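Local coordinates for amidohydrolase (PDB 4DZH), which probably removes the amino group from adenosine-type nucleosides such as 5'-methylthioadenosine, as a zinc-dependent hydrolase of the amidohydrolase superfamily, at residues T85-V90 and P106-V111; F116-T121 and A147-Q152; C299-L304 and T345-A350. One frame throughout, in Å; residues are numbered along the deposited sequence.

Contact 1. Residues T85-V90 and P106-V111; sequences TLLRGV and PVEAAV
Leu87 O accepts a hydrogen bond from Val90 N at 2.9 Å, closing a type II beta turn with Arg88 and Gly89 at its corners, and the same Leu87 sends its side chain across to helix residues 106-111. Gly89 sits at the third position of the turn with a positive phi of 66°, as this turn type requires. The apolar contact is small and lies between branch ends. Leu87 and Val107 reach toward each other tip to tip: CD2 of Leu87 comes to 3.8 Å from CG1 of Val107, while CD1 of Leu87 is 4.2 Å from that same methyl, so CG1 meets both arms of the leucine fork. It is the branch set anti to the backbone N of Val107 (chi1 171°) that does this. On the next residue of the helix, the aliphatic part of Glu108 passes more loosely, with its CG 4.4 Å from Leu87 CD1. The polar end of Glu108 turns to Tyr140, whose OH is hydrogen-bonded to OE2, and this side chain lies about 6 Å at the nearest atoms from that of the zinc ligand His81. The contact joins the loop that follows strand 69-80 to the C-terminal end of helix 96-111; Ile445 of helix 431-447 packs on both Leu87 and Val107, and helix 114-130 takes Leu86 and Val111 against Phe116.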
ATOM      1  N   THR A  85      10.358 -13.214  -7.706  1.00 15.25           N
ATOM      2  CA  THR A  85      10.983 -12.282  -6.777  1.00 18.77           C
ATOM      3  C   THR A  85      12.354 -11.892  -7.329  1.00 18.02           C
ATOM      4  O   THR A  85      12.785 -10.762  -7.180  1.00 16.82           O
ATOM      5  CB  THR A  85      11.272 -12.870  -5.408  1.00 19.80           C
ATOM      6  OG1 THR A  85      11.988 -14.096  -5.592  1.00 18.36           O
ATOM      7  CG2 THR A  85      10.030 -13.114  -4.655  1.00 20.27           C
ATOM      8  N   LEU A  86      13.030 -12.829  -7.999  1.00 20.87           N
ATOM      9  CA  LEU A  86      14.320 -12.503  -8.637  1.00 22.28           C
ATOM     10  C   LEU A  86      14.209 -11.520  -9.816  1.00 19.21           C
ATOM     11  O   LEU A  86      15.209 -10.973 -10.261  1.00 18.74           O
ATOM     12  CB  LEU A  86      15.061 -13.812  -9.047  1.00 19.61           C
ATOM     13  CG  LEU A  86      15.459 -14.663  -7.831  1.00 18.14           C
ATOM     14  CD1 LEU A  86      16.051 -15.960  -8.343  1.00 18.60           C
ATOM     15  CD2 LEU A  86      16.438 -13.945  -6.902  1.00 18.85           C
ATOM     16  N   LEU A  87      12.991 -11.252 -10.295  1.00 15.60           N
ATOM     17  CA  LEU A  87      12.789 -10.302 -11.388  1.00 17.26           C
ATOM     18  C   LEU A  87      12.130  -8.985 -10.857  1.00 19.10           C
ATOM     19  O   LEU A  87      11.504  -8.236 -11.616  1.00 21.50           O
ATOM     20  CB  LEU A  87      11.928 -10.912 -12.496  1.00 20.63           C
ATOM     21  CG  LEU A  87      12.483 -12.190 -13.150  1.00 29.67           C
ATOM     22  CD1 LEU A  87      11.773 -12.473 -14.468  1.00 33.73           C
ATOM     23  CD2 LEU A  87      13.955 -12.029 -13.374  1.00 32.21           C
ATOM     24  N   ARG A  88      12.287  -8.725  -9.562  1.00 17.57           N
ATOM     25  CA  ARG A  88      11.641  -7.571  -8.949  1.00 16.08           C
ATOM     26  C   ARG A  88      11.985  -6.273  -9.648  1.00 18.65           C
ATOM     27  O   ARG A  88      13.144  -5.887  -9.640  1.00 19.52           O
ATOM     28  CB  ARG A  88      12.054  -7.506  -7.477  1.00 16.35           C
ATOM     29  CG  ARG A  88      11.197  -6.532  -6.648  1.00 16.94           C
ATOM     30  CD  ARG A  88      11.677  -6.405  -5.222  1.00 16.06           C
ATOM     31  NE  ARG A  88      12.033  -7.631  -4.490  1.00 15.77           N
ATOM     32  CZ  ARG A  88      11.200  -8.382  -3.773  1.00 18.37           C
ATOM     33  NH1 ARG A  88       9.882  -8.135  -3.730  1.00 16.86           N
ATOM     34  NH2 ARG A  88      11.696  -9.397  -3.071  1.00 18.77           N
ATOM     35  N   GLY A  89      10.977  -5.600 -10.234  1.00 16.34           N
ATOM     36  CA  GLY A  89      11.180  -4.327 -10.922  1.00 19.22           C
ATOM     37  C   GLY A  89      12.037  -4.432 -12.169  1.00 24.82           C
ATOM     38  O   GLY A  89      12.653  -3.459 -12.569  1.00 27.21           O
ATOM     39  N   VAL A  90      12.082  -5.606 -12.801  1.00 23.83           N
ATOM     40  CA  VAL A  90      12.995  -5.782 -13.948  1.00 22.56           C
ATOM     41  C   VAL A  90      12.490  -5.016 -15.162  1.00 28.43           C
ATOM     42  O   VAL A  90      13.283  -4.619 -16.048  1.00 31.64           O
ATOM     43  CB  VAL A  90      13.231  -7.297 -14.273  1.00 27.68           C
ATOM     44  CG1 VAL A  90      11.966  -7.958 -14.790  1.00 23.67           C
ATOM     45  CG2 VAL A  90      14.371  -7.471 -15.281  1.00 31.98           C
ATOM     46  N   PRO A 106      11.827 -13.353 -22.553  1.00 35.41           N
ATOM     47  CA  PRO A 106      13.246 -13.598 -22.864  1.00 33.70           C
ATOM     48  C   PRO A 106      14.143 -13.764 -21.630  1.00 33.31           C
ATOM     49  O   PRO A 106      15.098 -14.547 -21.671  1.00 32.02           O
ATOM     50  CB  PRO A 106      13.667 -12.344 -23.643  1.00 35.50           C
ATOM     51  CG  PRO A 106      12.378 -11.744 -24.127  1.00 36.54           C
ATOM     52  CD  PRO A 106      11.353 -12.066 -23.100  1.00 34.83           C
ATOM     53  N   VAL A 107      13.863 -13.047 -20.546  1.00 31.15           N
ATOM     54  CA  VAL A 107      14.644 -13.274 -19.342  1.00 30.18           C
ATOM     55  C   VAL A 107      14.358 -14.656 -18.761  1.00 29.89           C
ATOM     56  O   VAL A 107      15.289 -15.390 -18.424  1.00 31.03           O
ATOM     57  CB  VAL A 107      14.435 -12.176 -18.285  1.00 31.14           C
ATOM     58  CG1 VAL A 107      15.097 -12.573 -16.989  1.00 34.11           C
ATOM     59  CG2 VAL A 107      15.038 -10.906 -18.779  1.00 30.86           C
ATOM     60  N   GLU A 108      13.083 -15.017 -18.658  1.00 30.34           N
ATOM     61  CA  GLU A 108      12.705 -16.343 -18.148  1.00 32.46           C
ATOM     62  C   GLU A 108      13.336 -17.456 -18.983  1.00 34.02           C
ATOM     63  O   GLU A 108      13.819 -18.456 -18.438  1.00 35.53           O
ATOM     64  CB  GLU A 108      11.186 -16.532 -18.142  1.00 35.61           C
ATOM     65  CG  GLU A 108      10.477 -15.857 -16.984  1.00 35.16           C
ATOM     66  CD  GLU A 108       8.999 -16.222 -16.913  1.00 40.32           C
ATOM     67  OE1 GLU A 108       8.383 -16.459 -17.976  1.00 44.04           O
ATOM     68  OE2 GLU A 108       8.453 -16.283 -15.786  1.00 39.04           O
ATOM     69  N   ALA A 109      13.314 -17.282 -20.301  1.00 31.29           N
ATOM     70  CA  ALA A 109      13.886 -18.266 -21.214  1.00 31.77           C
ATOM     71  C   ALA A 109      15.366 -18.463 -20.895  1.00 32.29           C
ATOM     72  O   ALA A 109      15.897 -19.582 -20.968  1.00 32.69           O
ATOM     73  CB  ALA A 109      13.714 -17.805 -22.649  1.00 32.00           C
ATOM     74  N   ALA A 110      16.021 -17.376 -20.512  1.00 29.14           N
ATOM     75  CA  ALA A 110      17.450 -17.409 -20.285  1.00 29.13           C
ATOM     76  C   ALA A 110      17.804 -17.989 -18.925  1.00 31.08           C
ATOM     77  O   ALA A 110      18.866 -18.567 -18.762  1.00 37.16           O
ATOM     78  CB  ALA A 110      18.036 -16.013 -20.441  1.00 27.79           C
ATOM     79  N   VAL A 111      16.915 -17.840 -17.944  1.00 29.44           N
ATOM     80  CA  VAL A 111      17.263 -18.171 -16.555  1.00 29.74           C
ATOM     81  C   VAL A 111      16.465 -19.303 -15.921  1.00 26.50           C
ATOM     82  O   VAL A 111      16.899 -19.847 -14.902  1.00 28.92           O
ATOM     83  CB  VAL A 111      17.143 -16.939 -15.596  1.00 38.05           C
ATOM     84  CG1 VAL A 111      18.001 -15.775 -16.074  1.00 37.81           C
ATOM     85  CG2 VAL A 111      15.660 -16.517 -15.399  1.00 31.89           C
TER

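Contact 2. Residues F116-T121 and A147-Q152; sequences FVADGT and AAVYKQ
Helix residues 116-121 and 147-152 run in roughly the same direction, their axes 9.8 Å apart at closest approach and crossing at -35°, with the CA atoms of Ala118 and Val149 only 6.5 Å apart. The small side chain of Ala118 stands at this nearest point: its CB meets CG2 of Val149 at 4.0 Å. The other arm of the valine, CG1, packs on CG2 of Thr121 at 3.9 Å. That threonine methyl does double duty, for it also sits over one face of the Tyr150 ring, 3.6 Å from CZ and displaced toward the hydroxyl-bearing rim. The two side chains cross at about a right angle, and the methyl stands 23° off the ring normal in a CH-pi contact. Rotation of Thr121 explains the arrangement: CG2 points anti to the backbone N, which leaves OG1 (chi1 -60°) folded back on its own helix, where it donates to Val117 O at 2.7 Å. Val117 O is thus held twice, by OG1 and by the backbone N of Thr121, arriving from opposite faces of the carbonyl plane. At the ring's phenol end, Tyr150 OH hydrogen-bonds to Glu138, near the end of strand 133-139, and to Asn82, just after strand 69-80. Neighbouring helices lined up this way, with strand 133-139 between them in the chain and followed by strand 156-163, are the hallmark of successive beta-alpha units in the TIM barrel of this superfamily.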
ATOM      1  N   PHE A 116      17.239 -21.415 -10.338  1.00 23.32           N
ATOM      2  CA  PHE A 116      16.518 -20.151 -10.349  1.00 26.08           C
ATOM      3  C   PHE A 116      15.206 -20.295  -9.560  1.00 21.73           C
ATOM      4  O   PHE A 116      14.848 -19.454  -8.721  1.00 19.54           O
ATOM      5  CB  PHE A 116      16.251 -19.739 -11.793  1.00 22.14           C
ATOM      6  CG  PHE A 116      15.357 -18.512 -11.929  1.00 19.80           C
ATOM      7  CD1 PHE A 116      15.879 -17.229 -11.790  1.00 21.53           C
ATOM      8  CD2 PHE A 116      14.001 -18.667 -12.189  1.00 22.68           C
ATOM      9  CE1 PHE A 116      15.055 -16.101 -11.903  1.00 23.00           C
ATOM     10  CE2 PHE A 116      13.162 -17.530 -12.328  1.00 22.90           C
ATOM     11  CZ  PHE A 116      13.695 -16.261 -12.184  1.00 22.09           C
ATOM     12  N   VAL A 117      14.504 -21.383  -9.829  1.00 21.31           N
ATOM     13  CA  VAL A 117      13.235 -21.587  -9.157  1.00 18.14           C
ATOM     14  C   VAL A 117      13.429 -21.817  -7.666  1.00 18.84           C
ATOM     15  O   VAL A 117      12.676 -21.298  -6.837  1.00 17.55           O
ATOM     16  CB  VAL A 117      12.474 -22.700  -9.837  1.00 17.80           C
ATOM     17  CG1 VAL A 117      11.283 -23.151  -9.017  1.00 18.14           C
ATOM     18  CG2 VAL A 117      12.051 -22.245 -11.209  1.00 19.65           C
ATOM     19  N   ALA A 118      14.444 -22.589  -7.288  1.00 18.54           N
ATOM     20  CA  ALA A 118      14.670 -22.776  -5.868  1.00 17.76           C
ATOM     21  C   ALA A 118      15.058 -21.476  -5.150  1.00 17.41           C
ATOM     22  O   ALA A 118      14.565 -21.214  -4.049  1.00 17.09           O
ATOM     23  CB  ALA A 118      15.732 -23.873  -5.607  1.00 17.98           C
ATOM     24  N   ASP A 119      15.949 -20.681  -5.747  1.00 19.06           N
ATOM     25  CA  ASP A 119      16.436 -19.485  -5.079  1.00 20.80           C
ATOM     26  C   ASP A 119      15.288 -18.445  -4.986  1.00 13.13           C
ATOM     27  O   ASP A 119      15.120 -17.804  -3.926  1.00 16.24           O
ATOM     28  CB  ASP A 119      17.613 -18.880  -5.840  1.00 24.02           C
ATOM     29  CG  ASP A 119      18.902 -19.721  -5.715  1.00 28.64           C
ATOM     30  OD1 ASP A 119      18.932 -20.662  -4.892  1.00 26.83           O
ATOM     31  OD2 ASP A 119      19.862 -19.409  -6.460  1.00 28.66           O
ATOM     32  N   GLY A 120      14.538 -18.285  -6.076  1.00 15.93           N
ATOM     33  CA  GLY A 120      13.460 -17.309  -6.105  1.00 17.48           C
ATOM     34  C   GLY A 120      12.335 -17.677  -5.130  1.00 13.93           C
ATOM     35  O   GLY A 120      11.788 -16.821  -4.425  1.00 14.45           O
ATOM     36  N   THR A 121      12.021 -18.953  -5.056  1.00 15.20           N
ATOM     37  CA  THR A 121      11.011 -19.425  -4.114  1.00 15.45           C
ATOM     38  C   THR A 121      11.451 -19.207  -2.680  1.00 13.83           C
ATOM     39  O   THR A 121      10.660 -18.785  -1.804  1.00 13.47           O
ATOM     40  CB  THR A 121      10.719 -20.915  -4.363  1.00 16.13           C
ATOM     41  OG1 THR A 121      10.238 -21.068  -5.713  1.00 16.57           O
ATOM     42  CG2 THR A 121       9.655 -21.393  -3.418  1.00 15.53           C
ATOM     43  N   ALA A 147       7.747 -27.509  -4.576  1.00 18.59           N
ATOM     44  CA  ALA A 147       7.134 -28.324  -3.523  1.00 16.29           C
ATOM     45  C   ALA A 147       8.190 -28.728  -2.492  1.00 17.05           C
ATOM     46  O   ALA A 147       7.980 -28.574  -1.290  1.00 18.77           O
ATOM     47  CB  ALA A 147       6.423 -29.555  -4.125  1.00 17.60           C
ATOM     48  N   ALA A 148       9.340 -29.162  -2.982  1.00 17.20           N
ATOM     49  CA  ALA A 148      10.427 -29.574  -2.086  1.00 20.04           C
ATOM     50  C   ALA A 148      10.905 -28.402  -1.239  1.00 19.55           C
ATOM     51  O   ALA A 148      11.124 -28.556  -0.016  1.00 18.15           O
ATOM     52  CB  ALA A 148      11.575 -30.176  -2.878  1.00 19.86           C
ATOM     53  N   VAL A 149      11.071 -27.226  -1.876  1.00 17.78           N
ATOM     54  CA  VAL A 149      11.513 -26.024  -1.175  1.00 17.63           C
ATOM     55  C   VAL A 149      10.527 -25.575  -0.119  1.00 17.70           C
ATOM     56  O   VAL A 149      10.910 -25.349   1.011  1.00 18.77           O
ATOM     57  CB  VAL A 149      11.819 -24.860  -2.131  1.00 20.52           C
ATOM     58  CG1 VAL A 149      12.084 -23.585  -1.352  1.00 23.45           C
ATOM     59  CG2 VAL A 149      12.999 -25.215  -2.993  1.00 20.87           C
ATOM     60  N   TYR A 150       9.241 -25.497  -0.471  1.00 16.82           N
ATOM     61  CA  TYR A 150       8.233 -25.168   0.533  1.00 14.36           C
ATOM     62  C   TYR A 150       8.245 -26.181   1.708  1.00 16.70           C
ATOM     63  O   TYR A 150       8.202 -25.763   2.865  1.00 15.88           O
ATOM     64  CB  TYR A 150       6.842 -25.088  -0.101  1.00 13.34           C
ATOM     65  CG  TYR A 150       6.638 -23.830  -0.944  1.00 11.82           C
ATOM     66  CD1 TYR A 150       6.813 -22.551  -0.432  1.00 11.74           C
ATOM     67  CD2 TYR A 150       6.226 -23.943  -2.266  1.00 11.82           C
ATOM     68  CE1 TYR A 150       6.601 -21.423  -1.203  1.00 14.07           C
ATOM     69  CE2 TYR A 150       6.006 -22.799  -3.030  1.00 14.08           C
ATOM     70  CZ  TYR A 150       6.205 -21.566  -2.498  1.00 16.13           C
ATOM     71  OH  TYR A 150       6.003 -20.396  -3.223  1.00 17.08           O
ATOM     72  N   LYS A 151       8.299 -27.479   1.385  1.00 16.30           N
ATOM     73  CA  LYS A 151       8.251 -28.546   2.394  1.00 17.38           C
ATOM     74  C   LYS A 151       9.462 -28.378   3.301  1.00 17.16           C
ATOM     75  O   LYS A 151       9.327 -28.399   4.520  1.00 21.00           O
ATOM     76  CB  LYS A 151       8.271 -29.907   1.730  1.00 17.76           C
ATOM     77  CG  LYS A 151       8.222 -31.056   2.747  1.00 19.25           C
ATOM     78  CD  LYS A 151       6.950 -30.976   3.584  1.00 20.92           C
ATOM     79  CE  LYS A 151       6.847 -32.172   4.586  1.00 31.20           C
ATOM     80  NZ  LYS A 151       5.457 -32.437   5.026  1.00 34.61           N
ATOM     81  N   GLN A 152      10.644 -28.169   2.724  1.00 19.08           N
ATOM     82  CA  GLN A 152      11.875 -28.039   3.547  1.00 20.83           C
ATOM     83  C   GLN A 152      11.772 -26.866   4.552  1.00 20.90           C
ATOM     84  O   GLN A 152      12.284 -26.922   5.691  1.00 23.54           O
ATOM     85  CB  GLN A 152      13.082 -27.861   2.603  1.00 25.68           C
ATOM     86  CG  GLN A 152      14.436 -27.589   3.275  1.00 37.06           C
ATOM     87  CD  GLN A 152      15.396 -26.829   2.348  1.00 45.83           C
ATOM     88  OE1 GLN A 152      15.276 -26.909   1.112  1.00 50.74           O
ATOM     89  NE2 GLN A 152      16.343 -26.070   2.944  1.00 44.62           N
TER

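Contact 3. Residues C299-L304 and T345-A350; sequences CPACAL and TALDAA
This is a buried apolar contact between the first turn of a short helix of the barrel and an irregular loop: residues 299-304 open helix 301-306, which with helix 288-293 lies in the connection between strands 283-286 and 310-313, and residues 345-350 lead into helix 349-363. Cys302 carries the closest approach. Its sulfur stands anti to the backbone N (chi1 178°), which takes SG to 3.5 Å from CB of Ala346, and CB of Cys302 lies 3.7 Å from the same methyl. The alanine methyl therefore rests against the whole length of the cysteine side chain. Beside it Leu347 reaches Ala301 with both branches: CD2 is 4.3 Å from Ala301 CB, and CD1 comes to 4.1 Å from Ala301 O. The leucine backbone is left-handed (phi 43°) and its chi1 of -125° is off the staggered positions, so this residue makes its contact from an uncommon conformation. No hydrogen bond crosses between the segments. Lys338 NZ bonds Ala346 O, and the side chain of Ala301 also touches His286 of strand 283-286. Ala349 N is hydrogen-bonded to Asp93 of the second subunit. Next to it Asp348, bonded through OD1 to Thr351, is the N-cap of helix 349-363, and this capped start faces a helix in a beta-alpha connection between adjacent parallel strands of the TIM barrel.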
ATOM      1  N   CYS A 299     -11.735  -5.912 -11.527  1.00 19.54           N
ATOM      2  CA  CYS A 299     -12.509  -7.004 -10.980  1.00 18.32           C
ATOM      3  C   CYS A 299     -13.603  -6.492 -10.070  1.00 21.89           C
ATOM      4  O   CYS A 299     -13.356  -5.641  -9.184  1.00 23.23           O
ATOM      5  CB  CYS A 299     -11.589  -7.975 -10.226  1.00 16.33           C
ATOM      6  SG  CYS A 299     -12.356  -9.323  -9.469  1.00 22.18           S
ATOM      7  N   PRO A 300     -14.833  -6.977 -10.290  1.00 24.02           N
ATOM      8  CA  PRO A 300     -15.996  -6.519  -9.496  1.00 22.27           C
ATOM      9  C   PRO A 300     -16.066  -7.274  -8.197  1.00 23.11           C
ATOM     10  O   PRO A 300     -16.952  -8.112  -7.953  1.00 25.87           O
ATOM     11  CB  PRO A 300     -17.195  -6.851 -10.392  1.00 24.69           C
ATOM     12  CG  PRO A 300     -16.710  -7.939 -11.293  1.00 26.59           C
ATOM     13  CD  PRO A 300     -15.210  -7.811 -11.440  1.00 24.65           C
ATOM     14  N   ALA A 301     -15.075  -6.999  -7.332  1.00 18.70           N
ATOM     15  CA  ALA A 301     -14.955  -7.777  -6.118  1.00 23.67           C
ATOM     16  C   ALA A 301     -16.163  -7.678  -5.212  1.00 22.04           C
ATOM     17  O   ALA A 301     -16.560  -8.672  -4.595  1.00 23.31           O
ATOM     18  CB  ALA A 301     -13.669  -7.393  -5.364  1.00 24.49           C
ATOM     19  N   CYS A 302     -16.745  -6.485  -5.096  1.00 25.53           N
ATOM     20  CA  CYS A 302     -17.920  -6.342  -4.261  1.00 28.18           C
ATOM     21  C   CYS A 302     -19.086  -7.155  -4.857  1.00 25.49           C
ATOM     22  O   CYS A 302     -19.809  -7.842  -4.137  1.00 25.89           O
ATOM     23  CB  CYS A 302     -18.326  -4.883  -4.139  1.00 29.78           C
ATOM     24  SG  CYS A 302     -19.822  -4.681  -3.161  1.00 31.93           S
ATOM     25  N   ALA A 303     -19.234  -7.088  -6.174  1.00 25.95           N
ATOM     26  CA  ALA A 303     -20.333  -7.833  -6.810  1.00 30.85           C
ATOM     27  C   ALA A 303     -20.202  -9.335  -6.558  1.00 30.55           C
ATOM     28  O   ALA A 303     -21.200 -10.021  -6.256  1.00 32.91           O
ATOM     29  CB  ALA A 303     -20.409  -7.533  -8.301  1.00 33.85           C
ATOM     30  N   LEU A 304     -18.977  -9.845  -6.671  1.00 25.25           N
ATOM     31  CA  LEU A 304     -18.729 -11.264  -6.513  1.00 24.94           C
ATOM     32  C   LEU A 304     -18.972 -11.656  -5.080  1.00 27.06           C
ATOM     33  O   LEU A 304     -19.559 -12.696  -4.817  1.00 30.38           O
ATOM     34  CB  LEU A 304     -17.274 -11.592  -6.866  1.00 24.15           C
ATOM     35  CG  LEU A 304     -16.914 -11.572  -8.353  1.00 27.34           C
ATOM     36  CD1 LEU A 304     -15.411 -11.471  -8.569  1.00 22.45           C
ATOM     37  CD2 LEU A 304     -17.415 -12.873  -9.000  1.00 27.42           C
ATOM     38  N   THR A 345     -19.508   1.024   1.334  1.00 23.90           N
ATOM     39  CA  THR A 345     -19.678  -0.111   2.247  1.00 22.97           C
ATOM     40  C   THR A 345     -19.163  -1.431   1.672  1.00 22.49           C
ATOM     41  O   THR A 345     -19.150  -2.452   2.364  1.00 26.63           O
ATOM     42  CB  THR A 345     -21.161  -0.344   2.672  1.00 27.08           C
ATOM     43  OG1 THR A 345     -21.902  -0.921   1.576  1.00 29.23           O
ATOM     44  CG2 THR A 345     -21.803   0.945   3.205  1.00 28.05           C
ATOM     45  N   ALA A 346     -18.711  -1.397   0.419  1.00 24.09           N
ATOM     46  CA  ALA A 346     -18.155  -2.573  -0.260  1.00 23.58           C
ATOM     47  C   ALA A 346     -16.927  -3.111   0.474  1.00 23.44           C
ATOM     48  O   ALA A 346     -16.119  -2.297   0.976  1.00 23.07           O
ATOM     49  CB  ALA A 346     -17.760  -2.207  -1.679  1.00 20.37           C
ATOM     50  N   LEU A 347     -16.796  -4.435   0.527  1.00 24.97           N
ATOM     51  CA  LEU A 347     -15.603  -5.106   1.038  1.00 23.10           C
ATOM     52  C   LEU A 347     -15.101  -4.442   2.317  1.00 23.56           C
ATOM     53  O   LEU A 347     -13.991  -3.867   2.367  1.00 23.73           O
ATOM     54  CB  LEU A 347     -14.510  -5.120  -0.030  1.00 22.91           C
ATOM     55  CG  LEU A 347     -13.974  -6.507  -0.348  1.00 25.79           C
ATOM     56  CD1 LEU A 347     -15.088  -7.372  -0.942  1.00 31.55           C
ATOM     57  CD2 LEU A 347     -12.777  -6.470  -1.295  1.00 28.13           C
ATOM     58  N   ASP A 348     -15.922  -4.503   3.360  1.00 23.15           N
ATOM     59  CA  ASP A 348     -15.527  -3.868   4.625  1.00 24.55           C
ATOM     60  C   ASP A 348     -14.326  -4.577   5.239  1.00 21.78           C
ATOM     61  O   ASP A 348     -13.879  -5.618   4.746  1.00 21.05           O
ATOM     62  CB  ASP A 348     -16.700  -3.708   5.618  1.00 24.46           C
ATOM     63  CG  ASP A 348     -17.290  -5.042   6.109  1.00 26.65           C
ATOM     64  OD1 ASP A 348     -16.643  -6.101   6.056  1.00 24.84           O
ATOM     65  OD2 ASP A 348     -18.448  -5.005   6.591  1.00 34.51           O
ATOM     66  N   ALA A 349     -13.778  -4.010   6.304  1.00 18.43           N
ATOM     67  CA  ALA A 349     -12.526  -4.535   6.812  1.00 21.17           C
ATOM     68  C   ALA A 349     -12.628  -6.030   7.173  1.00 17.66           C
ATOM     69  O   ALA A 349     -11.735  -6.831   6.829  1.00 16.56           O
ATOM     70  CB  ALA A 349     -12.058  -3.721   8.002  1.00 21.72           C
ATOM     71  N   ALA A 350     -13.684  -6.390   7.901  1.00 21.75           N
ATOM     72  CA  ALA A 350     -13.885  -7.785   8.295  1.00 21.52           C
ATOM     73  C   ALA A 350     -13.985  -8.736   7.083  1.00 22.41           C
ATOM     74  O   ALA A 350     -13.379  -9.827   7.090  1.00 21.55           O
ATOM     75  CB  ALA A 350     -15.128  -7.916   9.157  1.00 23.63           C
TER

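How the contacts relate
All three contacts are mainly buried, and none has a hydrogen bond between its own segments. Contacts 1 and 2 are neighbours, their centres 16 Å apart: helix 114-130 follows helix 96-111 in the chain, CD1 of Leu86 packs against the backbone N of Gly120, and Thr85 OG1 probably hydrogen-bonds to Gly120 O. Contact 3 lies about 33 Å from both, centre to centre, and across the chain's centre from contact 2. Contact 2 is helix against helix and adds an aromatic face, whereas contacts 1 and 3 set a loop against a helix using aliphatic groups, with sulfur joining in contact 3. The segments of contacts 1 and 3 also meet the second subunit; those of contact 2 do not.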